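Side-chain contacts in xanthomonas outer protein D (PDB 2OIX), which acts as a type III secreted virulence factor and deSUMOylating cysteine protease of the Ulp1 (C48) family, studied here as its inactivated catalytic domain: residues Y13-D16 with L17-L21; E24-A27 with H28-H31; G116-Y119 with Q120-H123. The protein carries 1 engineered substitution. All blocks are in the same frame, centred on the assembly; numbering follows the deposited sequence.

How the contacts relate
All three contacts lie in one Ulp1-type catalytic domain. Contact 1 lies in the C-terminal half of helix 7-20, and contact 2 is the turn leading into edge strand 30-32. Their centres lie about 12 Å apart and they touch: Leu21 CD1 meets Leu30 CD1 at 3.8 Å. Both also rest on helix 136-153. Contact 3 leads into strand 123-125, at the other edge of the sheet; its centre is about 28 Å from that of contact 1 and about 24 Å from that of contact 2, with nearest atoms about 19 and 12 Å apart. The engineered cysteine-to-alanine substitution that inactivates the enzyme falls in none of these segments.

Contact 1: residues Y13-D16 with L17-L21; sequences YTDD and LARRL
Tyr13 O accepts a nearly straight bond from Leu17 N at 2.8 Å, and the next three donors, Ala18 N, Arg19 N and Arg20 N, reach back four residues to Thr14 O, Asp15 O and Asp16 O. With chi1 at 177°, the Asp16 carboxylate swings away from its own N to the flank where Arg20 lies. There Arg20 NE gives a salt bridge to Asp16 OD2 at 3.1 Å; the oxygen lies near the guanidinium plane, but NE approaches it from above the carboxylate plane. A bend at chi3 brings Arg20 NH2 round to a water 2.8 Å away, which donates to Asp16 OD2 and Tyr13 O and hovers over the centre of the Tyr13 ring. Glu145 of helix 136-153 forms a salt bridge with Arg20 NH2 and is hydrogen-bonded to Tyr13 OH, which also bonds with Arg177 of helix 171-179. The Arg19 guanidinium lies with one face over Asp15 O, and NH2 comes within 3.4 Å of Asp15 CB. Its NH2 and NH1 lie near Asp15 OD2 and Asp16 OD1, beyond salt-bridge range, while Asp15 OD1 pairs with Arg11. The i to i+4 backbone bonds and the Asp16-Arg20 salt bridge are those of an alpha-helix, here packed by Tyr13 and Leu17 against helix 136-153 and by Thr14, Leu17 and Ala18 against Phe32 of strand 30-32, in the Ulp1 protease domain.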
# COMPACT_ATOMS: atom_id res chain seq x y z
N TYR A 13 -6.55 -4.61 -9.70
CA TYR A 13 -5.14 -4.91 -9.91
C TYR A 13 -4.59 -5.78 -8.77
O TYR A 13 -3.93 -6.80 -9.02
CB TYR A 13 -4.33 -3.64 -10.08
CG TYR A 13 -2.93 -3.90 -10.58
CD1 TYR A 13 -2.60 -3.75 -11.93
CD2 TYR A 13 -1.93 -4.34 -9.70
CE1 TYR A 13 -1.29 -3.99 -12.39
CE2 TYR A 13 -0.63 -4.60 -10.15
CZ TYR A 13 -0.32 -4.41 -11.48
OH TYR A 13 0.96 -4.68 -11.91
N THR A 14 -4.87 -5.41 -7.52
CA THR A 14 -4.30 -6.19 -6.41
C THR A 14 -4.95 -7.57 -6.23
O THR A 14 -4.26 -8.52 -5.82
CB THR A 14 -4.22 -5.40 -5.10
OG1 THR A 14 -5.53 -5.06 -4.65
CG2 THR A 14 -3.35 -4.14 -5.25
N ASP A 15 -6.24 -7.69 -6.57
CA ASP A 15 -6.91 -8.99 -6.69
C ASP A 15 -6.19 -9.87 -7.70
O ASP A 15 -5.86 -11.02 -7.39
CB ASP A 15 -8.38 -8.83 -7.12
CG ASP A 15 -9.30 -8.46 -5.95
OD1 ASP A 15 -8.81 -8.36 -4.81
OD2 ASP A 15 -10.52 -8.27 -6.17
N ASP A 16 -5.93 -9.33 -8.90
CA ASP A 16 -5.25 -10.08 -9.95
C ASP A 16 -3.81 -10.45 -9.55
O ASP A 16 -3.39 -11.60 -9.76
CB ASP A 16 -5.27 -9.30 -11.26
CG ASP A 16 -4.52 -10.00 -12.37
OD1 ASP A 16 -4.98 -11.07 -12.83
OD2 ASP A 16 -3.47 -9.48 -12.80
N LEU A 17 -3.08 -9.49 -8.98
CA LEU A 17 -1.74 -9.75 -8.42
C LEU A 17 -1.74 -10.92 -7.45
O LEU A 17 -0.93 -11.84 -7.58
CB LEU A 17 -1.20 -8.51 -7.65
CG LEU A 17 0.22 -8.65 -7.10
CD1 LEU A 17 1.27 -9.03 -8.20
CD2 LEU A 17 0.59 -7.35 -6.43
N ALA A 18 -2.65 -10.87 -6.47
CA ALA A 18 -2.79 -11.93 -5.48
C ALA A 18 -3.00 -13.30 -6.13
O ALA A 18 -2.47 -14.31 -5.66
CB ALA A 18 -3.92 -11.59 -4.49
N ARG A 19 -3.76 -13.35 -7.23
CA ARG A 19 -3.98 -14.59 -7.97
C ARG A 19 -2.69 -15.03 -8.65
O ARG A 19 -2.37 -16.23 -8.67
CB ARG A 19 -5.08 -14.41 -9.01
CG ARG A 19 -6.47 -14.30 -8.40
CD ARG A 19 -7.50 -13.92 -9.47
NE ARG A 19 -8.53 -13.02 -8.91
CZ ARG A 19 -9.00 -11.93 -9.53
NH1 ARG A 19 -8.53 -11.57 -10.73
NH2 ARG A 19 -9.93 -11.19 -8.94
N ARG A 20 -1.96 -14.07 -9.22
CA ARG A 20 -0.70 -14.37 -9.88
C ARG A 20 0.33 -14.94 -8.90
O ARG A 20 1.07 -15.84 -9.26
CB ARG A 20 -0.18 -13.19 -10.70
CG ARG A 20 -1.06 -12.86 -11.91
CD ARG A 20 -0.44 -11.77 -12.77
NE ARG A 20 -0.59 -10.43 -12.20
CZ ARG A 20 0.40 -9.64 -11.78
NH1 ARG A 20 1.68 -10.04 -11.85
NH2 ARG A 20 0.11 -8.45 -11.26
N LEU A 21 0.33 -14.44 -7.67
CA LEU A 21 1.30 -14.85 -6.64
C LEU A 21 0.93 -16.12 -5.86
O LEU A 21 1.71 -16.59 -5.03
CB LEU A 21 1.53 -13.70 -5.63
CG LEU A 21 1.95 -12.34 -6.19
CD1 LEU A 21 2.32 -11.40 -5.06
CD2 LEU A 21 3.11 -12.45 -7.23
O HOH W 1 -2.43 -7.43 -11.56

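Contact 2: residues E24-A27 with H28-H31; sequences EPNA and HLLH
Asn26 O and Ala27 O each accept a bond from three residues on, Leu29 N at 2.9 Å and Leu30 N at 3.2 Å, so the chain winds through a short 3-10 turn before it straightens into strand 30-32. Both donors stand well above the carbonyl planes, in keeping with the tight winding. On one side Leu29 folds back on Asn26: its CB sits 3.4 Å from Asn26 O, and Leu29 CD1 comes alongside Asn26 CB at 4.0 Å. Leu30 lies instead beside the next carbonyl, with CB 3.5 Å from Ala27 O, while its side chain packs on Ala148, Val151 and Leu152 of helix 136-153. The 3-10 turn overlaps the end of a type II beta turn from Glu24 to Ala27, Ala27 belonging to both, with Pro25 and Asn26 at the two central positions of the beta turn; Asn26 has the positive phi (76°) that the second of these demands. This is the connection from helix 7-20 to the edge strand of the sheet, where His31 pairs with strand 64-71 through its backbone. The amide of Asn26 is tied down as well, since ND2 donates to Val151 O. His28 takes chi1 63°, with CG set between its own backbone N and carbonyl carbon, and this brings the imidazole back beside Asn26, ND1 lying 3.9 Å from Asn26 C. A crystal neighbour touches His28 and Leu29, and may influence where they settle. Across the bend a water donates to Ala27 O at 3.0 Å and to Leu30 O at 2.9 Å.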
# COMPACT_ATOMS: atom_id res chain seq x y z
N GLU A 24 3.26 -19.15 -4.28
CA GLU A 24 4.69 -18.81 -4.26
C GLU A 24 5.23 -18.78 -2.83
O GLU A 24 4.48 -18.47 -1.90
CB GLU A 24 4.94 -17.45 -4.94
CG GLU A 24 4.53 -17.37 -6.40
CD GLU A 24 5.56 -17.95 -7.36
OE1 GLU A 24 6.40 -18.79 -6.93
OE2 GLU A 24 5.53 -17.57 -8.55
N PRO A 25 6.51 -19.16 -2.66
CA PRO A 25 7.23 -18.93 -1.38
C PRO A 25 6.95 -17.55 -0.77
O PRO A 25 7.18 -16.52 -1.42
CB PRO A 25 8.72 -19.02 -1.77
CG PRO A 25 8.75 -19.51 -3.24
CD PRO A 25 7.35 -19.87 -3.64
N ASN A 26 6.45 -17.55 0.45
CA ASN A 26 6.16 -16.35 1.22
C ASN A 26 4.90 -15.55 0.84
O ASN A 26 4.63 -14.55 1.47
CB ASN A 26 7.35 -15.37 1.23
CG ASN A 26 8.64 -16.00 1.68
OD1 ASN A 26 8.65 -16.87 2.56
ND2 ASN A 26 9.75 -15.55 1.10
N ALA A 27 4.13 -15.97 -0.18
CA ALA A 27 2.96 -15.18 -0.59
C ALA A 27 1.90 -15.00 0.54
O ALA A 27 1.16 -14.00 0.55
CB ALA A 27 2.34 -15.76 -1.78
N HIS A 28 1.82 -15.98 1.44
CA HIS A 28 0.92 -15.92 2.60
C HIS A 28 1.31 -14.85 3.62
O HIS A 28 0.54 -14.59 4.56
CB HIS A 28 0.82 -17.27 3.29
CG HIS A 28 2.11 -17.75 3.85
ND1 HIS A 28 3.12 -18.25 3.05
CD2 HIS A 28 2.58 -17.79 5.11
CE1 HIS A 28 4.15 -18.58 3.81
NE2 HIS A 28 3.84 -18.32 5.06
N LEU A 29 2.50 -14.27 3.47
CA LEU A 29 2.91 -13.14 4.36
C LEU A 29 2.26 -11.82 3.93
O LEU A 29 2.27 -10.85 4.68
CB LEU A 29 4.42 -12.93 4.40
CG LEU A 29 5.40 -14.07 4.70
CD1 LEU A 29 6.83 -13.52 4.73
CD2 LEU A 29 5.03 -14.70 6.00
N LEU A 30 1.72 -11.77 2.72
CA LEU A 30 1.26 -10.50 2.10
C LEU A 30 -0.23 -10.28 2.26
O LEU A 30 -1.01 -11.23 2.11
CB LEU A 30 1.56 -10.49 0.60
CG LEU A 30 2.99 -10.78 0.15
CD1 LEU A 30 3.09 -10.92 -1.36
CD2 LEU A 30 3.92 -9.71 0.62
N HIS A 31 -0.61 -9.03 2.55
CA HIS A 31 -2.03 -8.62 2.49
C HIS A 31 -2.18 -7.30 1.71
O HIS A 31 -1.58 -6.29 2.10
CB HIS A 31 -2.62 -8.45 3.88
CG HIS A 31 -4.07 -8.06 3.87
ND1 HIS A 31 -5.08 -8.96 3.61
CD2 HIS A 31 -4.67 -6.86 4.06
CE1 HIS A 31 -6.24 -8.34 3.64
NE2 HIS A 31 -6.03 -7.06 3.90
O HOH W 2 -1.75 -13.78 1.00

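Contact 3: residues G116-Y119 with Q120-H123; sequences GLDY and QQTH
Asp118 and Gln120 form an Asx turn: the carboxylate oxygen Asp118 OD1 takes the backbone N-H of Gln120 at 3.0 Å, met from above the carboxylate plane, at the start of a short 3-10 turn. The chi1 of Asp118, 176°, carries OD1 onto the amide of Gln120. This turn is closed by Gln121 N on Asp118 O at 2.9 Å and by Thr122 N on Tyr119 O. It links helix 102-114, ended by a Schellman motif at Gly116, to edge strand 123-125 of the Ulp1 domain. The CB of Gln120 leaves the backbone 3.4 Å from Asp118 OD1. CG then settles over one face of the Tyr119 ring, 3.9 Å from the centroid and 20° off the normal, a CH-pi contact offset toward the rim, nearest CE1 and CZ. From there the chain runs on extended beside the tyrosine, pointing the same way, and OE1 ends 4.2 Å from Tyr119 OH, with amide and ring planes 36° apart. The ring also covers Gln120 N with that face. Gln121 lays CG 3.8 Å from Asp118 OD2, and the bend at chi2 turns its amide back toward the carboxylate, where the acceptors OE1 and OD2 come near without bonding. On the inner side Thr122 touches helix 102-114 and strand 90-94, and a water lies between Thr122 OG1 and Asp118 O, donating to the latter at 2.9 Å.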
# COMPACT_ATOMS: atom_id res chain seq x y z
N GLY A 116 -3.00 0.98 15.51
CA GLY A 116 -2.21 0.84 16.71
C GLY A 116 -0.72 1.16 16.66
O GLY A 116 0.01 0.82 17.61
N LEU A 117 -0.27 1.85 15.62
CA LEU A 117 1.16 2.11 15.44
C LEU A 117 1.52 3.47 15.97
O LEU A 117 0.65 4.31 16.22
CB LEU A 117 1.56 2.00 13.95
CG LEU A 117 1.12 0.70 13.26
CD1 LEU A 117 1.73 0.71 11.91
CD2 LEU A 117 1.54 -0.53 14.06
N ASP A 118 2.81 3.67 16.22
CA ASP A 118 3.33 4.99 16.56
C ASP A 118 3.64 5.65 15.22
O ASP A 118 4.62 5.30 14.59
CB ASP A 118 4.61 4.86 17.37
CG ASP A 118 5.25 6.21 17.66
OD1 ASP A 118 4.71 7.24 17.16
OD2 ASP A 118 6.28 6.25 18.38
N TYR A 119 2.83 6.63 14.83
CA TYR A 119 2.97 7.25 13.51
C TYR A 119 4.33 7.93 13.32
O TYR A 119 4.80 8.08 12.20
CB TYR A 119 1.80 8.24 13.25
CG TYR A 119 1.96 9.55 13.96
CD1 TYR A 119 2.66 10.62 13.37
CD2 TYR A 119 1.46 9.72 15.27
CE1 TYR A 119 2.84 11.85 14.07
CE2 TYR A 119 1.63 10.93 15.95
CZ TYR A 119 2.32 11.98 15.36
OH TYR A 119 2.47 13.14 16.07
N GLN A 120 4.97 8.31 14.42
CA GLN A 120 6.25 8.97 14.35
C GLN A 120 7.34 8.02 13.87
O GLN A 120 8.36 8.47 13.36
CB GLN A 120 6.62 9.58 15.70
CG GLN A 120 5.77 10.76 16.03
CD GLN A 120 6.35 11.57 17.15
OE1 GLN A 120 5.76 11.69 18.23
NE2 GLN A 120 7.52 12.14 16.91
N GLN A 121 7.09 6.71 13.99
CA GLN A 121 8.04 5.70 13.50
C GLN A 121 8.00 5.43 12.00
O GLN A 121 8.92 4.76 11.50
CB GLN A 121 7.90 4.37 14.24
CG GLN A 121 8.25 4.41 15.73
CD GLN A 121 9.47 5.24 16.06
OE1 GLN A 121 9.40 6.15 16.89
NE2 GLN A 121 10.60 4.92 15.45
N THR A 122 6.98 5.90 11.29
CA THR A 122 6.85 5.62 9.84
C THR A 122 7.94 6.33 9.03
O THR A 122 8.14 7.56 9.16
CB THR A 122 5.44 6.04 9.28
OG1 THR A 122 4.40 5.37 10.02
CG2 THR A 122 5.33 5.77 7.79
N HIS A 123 8.64 5.58 8.18
CA HIS A 123 9.74 6.14 7.42
C HIS A 123 9.19 6.78 6.18
O HIS A 123 8.40 6.15 5.47
CB HIS A 123 10.74 5.05 7.03
CG HIS A 123 11.34 4.33 8.19
ND1 HIS A 123 12.41 4.83 8.89
CD2 HIS A 123 11.04 3.14 8.76
CE1 HIS A 123 12.74 3.98 9.85
NE2 HIS A 123 11.92 2.95 9.80
O HOH W 3 4.54 3.73 12.21